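Local coordinates for segregation and condensation protein A (Pyrococcus furiosus, PDB 5XNS) that probably acts as the kleisin subunit of an archaeal SMC condensin complex, its C-terminal winged-helix domain docking on the SMC ATPase head to support chromosome organisation and segregation, at residues Glu34-Ile37 against Ile38-Phe42; Leu46-Glu49 against Asn50-Arg53. One frame throughout, in Å; residues are numbered along the deposited sequence.

Interaction 1 (Glu34-Ile37 against Ile38-Phe42); sequences EPKI and IARTF
Ile37 and Thr41 meet across the opening turns of helix 35-50 in the C-terminal winged-helix domain of this kleisin, and they illustrate how a helix start can be firm on one flank and less tightly packed on another. Glu34 occupies the N-cap position, and its carbonyl oxygen receives the first full-turn bond, with Ile38 N lying 3.0 Å from Glu34 O. Pro35 comes next, where the lack of an amide hydrogen costs the first turn no bond. Its own carbonyl accepts from Ala39 N, and Ala39 CB settles 3.4 Å from Pro35 O.

The packed flank belongs to Ile38, Ala39 and Thr41, all buried. Ile38 lays its CG1 branch back toward the cap, 3.5 Å from Glu34 O, while contacting Val30; Thr41 touches Phe26 and Pro31 of the preceding loop.

The looser flank carries two long side chains running alongside each other in the same direction, Lys36 and Arg40, each bent at its third torsion. Lys36 NZ stands 4.2 Å from Arg40 NH2, a like-charge approach. The partner protein chain partly covers this flank: an apolar side chain of it packs on Lys36, and an acidic one pairs with Arg40 NE, which probably eases the repulsion. Ile37, partly exposed, places its CD1 methyl over one face of the same guanidinium, 3.6 Å from Arg40 NH1. Glu34, exposed, sends its carboxylate away from residues 38-42.

With its hydroxyl beside its own backbone N (chi1 -50°), Thr41 can turn back upon the preceding turn. Ile37 O is thereby gripped twice, from opposite faces of its carbonyl plane: by Thr41 N at 2.9 Å and by Thr41 OG1, which donates at 2.7 Å.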
# COMPACT_ATOMS: atom_id res chain seq x y z
N GLU B 34 -9.15 10.56 26.77
CA GLU B 34 -9.89 10.03 25.63
C GLU B 34 -8.92 10.10 24.45
O GLU B 34 -8.21 11.11 24.30
CB GLU B 34 -11.16 10.83 25.33
CG GLU B 34 -12.41 9.98 25.19
CD GLU B 34 -12.57 8.97 26.33
OE1 GLU B 34 -12.47 7.74 26.05
OE2 GLU B 34 -12.80 9.42 27.49
N PRO B 35 -8.85 9.05 23.62
CA PRO B 35 -7.82 9.03 22.57
C PRO B 35 -7.90 10.20 21.61
O PRO B 35 -6.86 10.72 21.20
CB PRO B 35 -8.04 7.68 21.86
CG PRO B 35 -9.27 7.08 22.47
CD PRO B 35 -9.47 7.73 23.80
N LYS B 36 -9.12 10.66 21.27
CA LYS B 36 -9.25 11.78 20.34
C LYS B 36 -8.70 13.06 20.94
O LYS B 36 -8.20 13.93 20.22
CB LYS B 36 -10.70 11.97 19.93
CG LYS B 36 -10.89 12.98 18.80
CD LYS B 36 -12.33 13.04 18.29
CE LYS B 36 -13.29 13.54 19.37
NZ LYS B 36 -14.67 13.75 18.85
N ILE B 37 -8.79 13.21 22.26
CA ILE B 37 -8.32 14.44 22.89
C ILE B 37 -6.81 14.40 23.05
O ILE B 37 -6.13 15.41 22.86
CB ILE B 37 -9.05 14.66 24.22
CG1 ILE B 37 -10.57 14.73 23.99
CG2 ILE B 37 -8.58 15.94 24.88
CD1 ILE B 37 -10.97 15.80 22.99
N ILE B 38 -6.26 13.23 23.40
CA ILE B 38 -4.81 13.07 23.35
C ILE B 38 -4.30 13.41 21.97
O ILE B 38 -3.38 14.21 21.80
CB ILE B 38 -4.40 11.64 23.76
CG1 ILE B 38 -4.86 11.34 25.19
CG2 ILE B 38 -2.89 11.50 23.68
CD1 ILE B 38 -4.86 9.87 25.51
N ALA B 39 -4.94 12.85 20.94
CA ALA B 39 -4.46 13.08 19.58
C ALA B 39 -4.56 14.56 19.22
O ALA B 39 -3.61 15.14 18.67
CB ALA B 39 -5.26 12.22 18.60
N ARG B 40 -5.68 15.20 19.56
CA ARG B 40 -5.88 16.61 19.21
C ARG B 40 -4.88 17.52 19.92
O ARG B 40 -4.36 18.47 19.32
CB ARG B 40 -7.32 17.00 19.55
CG ARG B 40 -7.69 18.43 19.18
CD ARG B 40 -9.10 18.75 19.67
NE ARG B 40 -10.13 17.99 18.95
CZ ARG B 40 -11.37 17.83 19.40
NH1 ARG B 40 -11.71 18.36 20.58
NH2 ARG B 40 -12.27 17.15 18.70
N THR B 41 -4.59 17.25 21.19
CA THR B 41 -3.58 18.03 21.89
C THR B 41 -2.23 17.91 21.20
O THR B 41 -1.55 18.91 20.94
CB THR B 41 -3.46 17.58 23.35
OG1 THR B 41 -4.77 17.53 23.95
CG2 THR B 41 -2.56 18.54 24.16
N PHE B 42 -1.83 16.67 20.88
CA PHE B 42 -0.58 16.43 20.17
C PHE B 42 -0.55 17.20 18.85
O PHE B 42 0.42 17.91 18.55
CB PHE B 42 -0.41 14.92 19.96
CG PHE B 42 0.93 14.51 19.43
CD1 PHE B 42 2.10 15.08 19.91
CD2 PHE B 42 1.02 13.50 18.46
CE1 PHE B 42 3.34 14.68 19.41
CE2 PHE B 42 2.25 13.08 17.97
CZ PHE B 42 3.41 13.67 18.44

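Interaction 2 (Leu46-Glu49 against Asn50-Arg53); sequences LFLE and NMGR
The backbone of Leu46-Glu49 runs in regular helical form into Asn50-Arg53, with Asn50 N bonded to Leu46 O and Met51 N to Phe47 O in the ordinary helical pattern, until Gly52 turns to a positive phi of 76° and the chain leaves the helix.

Leu48 lies at the centre of the apolar packing. Its CD2 methyl meets the terminal methyl of Met51, with Leu48 CD2 to Met51 CE at 3.7 Å, and the aliphatic part of Arg53 passes at about a right angle, bringing Arg53 CD to 4.1 Å from Leu48 CD2. Met51 is extended about its second torsion and bends at the last (chi3 -72°), which folds the methyl back against the helix, Met51 CE lying 3.5 Å from Leu48 CA. Leu48 also packs on Val6 and Tyr10 of helix 3-20 and on Val54 of the next strand.

The polar ends look elsewhere. Glu49 is extended through its first two torsions; its carboxylate accepts from Ile56 N through OE2, and through OE1 engages a basic and a polar side chain of the partner protein chain. Asn50 OD1 is hydrogen-bonded to the backbone of that same chain, so the last helical turn contributes directly to the interface.

Past Met51 the backbone bonding changes. Arg53 N reaches back to Leu48 O at 2.9 Å, enclosing the bond of shorter span, Gly52 N to Glu49 O at 3.0 Å. The Gly52 amide approaches from above the carbonyl plane of Glu49, 69° out of it. These paired bonds, 6-to-1 outside and 5-to-2 inside, with glycine at the positive phi, are those of a Schellman motif, here ending the helix that precedes the wing strands of a winged-helix domain.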
# COMPACT_ATOMS: atom_id res chain seq x y z
N LEU B 46 1.85 20.17 17.39
CA LEU B 46 2.63 20.07 16.16
C LEU B 46 2.35 21.25 15.23
O LEU B 46 3.25 21.72 14.54
CB LEU B 46 2.37 18.74 15.46
CG LEU B 46 2.84 17.58 16.32
CD1 LEU B 46 2.05 16.32 15.99
CD2 LEU B 46 4.34 17.37 16.16
N PHE B 47 1.09 21.71 15.20
CA PHE B 47 0.77 22.95 14.48
C PHE B 47 1.60 24.12 15.03
O PHE B 47 2.21 24.88 14.27
CB PHE B 47 -0.72 23.27 14.59
CG PHE B 47 -1.62 22.36 13.77
CD1 PHE B 47 -1.10 21.40 12.91
CD2 PHE B 47 -3.00 22.46 13.88
CE1 PHE B 47 -1.93 20.58 12.16
CE2 PHE B 47 -3.84 21.64 13.13
CZ PHE B 47 -3.31 20.70 12.27
N LEU B 48 1.63 24.26 16.36
CA LEU B 48 2.39 25.36 16.95
C LEU B 48 3.88 25.21 16.67
O LEU B 48 4.58 26.20 16.48
CB LEU B 48 2.11 25.43 18.46
CG LEU B 48 0.74 26.05 18.84
CD1 LEU B 48 0.41 25.77 20.28
CD2 LEU B 48 0.69 27.55 18.58
N GLU B 49 4.38 23.98 16.63
CA GLU B 49 5.80 23.81 16.39
C GLU B 49 6.16 24.11 14.95
O GLU B 49 7.21 24.69 14.68
CB GLU B 49 6.26 22.41 16.78
CG GLU B 49 7.76 22.25 16.62
CD GLU B 49 8.27 20.96 17.19
OE1 GLU B 49 7.64 19.91 16.91
OE2 GLU B 49 9.29 21.00 17.93
N ASN B 50 5.28 23.76 14.00
CA ASN B 50 5.56 24.05 12.60
C ASN B 50 5.58 25.55 12.34
O ASN B 50 6.23 26.00 11.39
CB ASN B 50 4.54 23.35 11.71
CG ASN B 50 5.07 23.10 10.32
OD1 ASN B 50 5.99 22.29 10.12
ND2 ASN B 50 4.52 23.81 9.34
N MET B 51 4.87 26.33 13.15
CA MET B 51 4.88 27.78 13.05
C MET B 51 5.97 28.43 13.89
O MET B 51 6.05 29.66 13.94
CB MET B 51 3.53 28.37 13.49
CG MET B 51 2.34 27.90 12.71
SD MET B 51 0.81 28.53 13.44
CE MET B 51 0.66 27.58 14.93
N GLY B 52 6.81 27.63 14.56
CA GLY B 52 7.89 28.18 15.35
C GLY B 52 7.49 28.78 16.68
O GLY B 52 8.29 29.49 17.29
N ARG B 53 6.27 28.51 17.17
CA ARG B 53 5.83 29.11 18.43
C ARG B 53 6.13 28.26 19.66
O ARG B 53 6.22 28.81 20.76
CB ARG B 53 4.33 29.42 18.39
CG ARG B 53 3.95 30.27 17.21
CD ARG B 53 2.60 30.93 17.41
NE ARG B 53 2.28 31.77 16.26
CZ ARG B 53 2.81 32.98 16.05
NH1 ARG B 53 3.67 33.51 16.91
NH2 ARG B 53 2.46 33.68 14.95

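Followed from the N terminus, the chain leaves helix 3-20 and strand 24-25, crosses a loop and enters helix 35-50, at whose start interaction 1 lies. Interaction 2 ends that helix and turns the chain into strand 54-58. The two stand in series, neither nesting nor crossing, with centres about 17 Å apart, and each closes only a local turn. The first anchors the helix start to the incoming loop; the second joins the helix end to helix 3-20 and to the sheet. Both ends also reach the partner protein chain, which illustrates how one helix, fixed at its two termini, can serve fold and interface together.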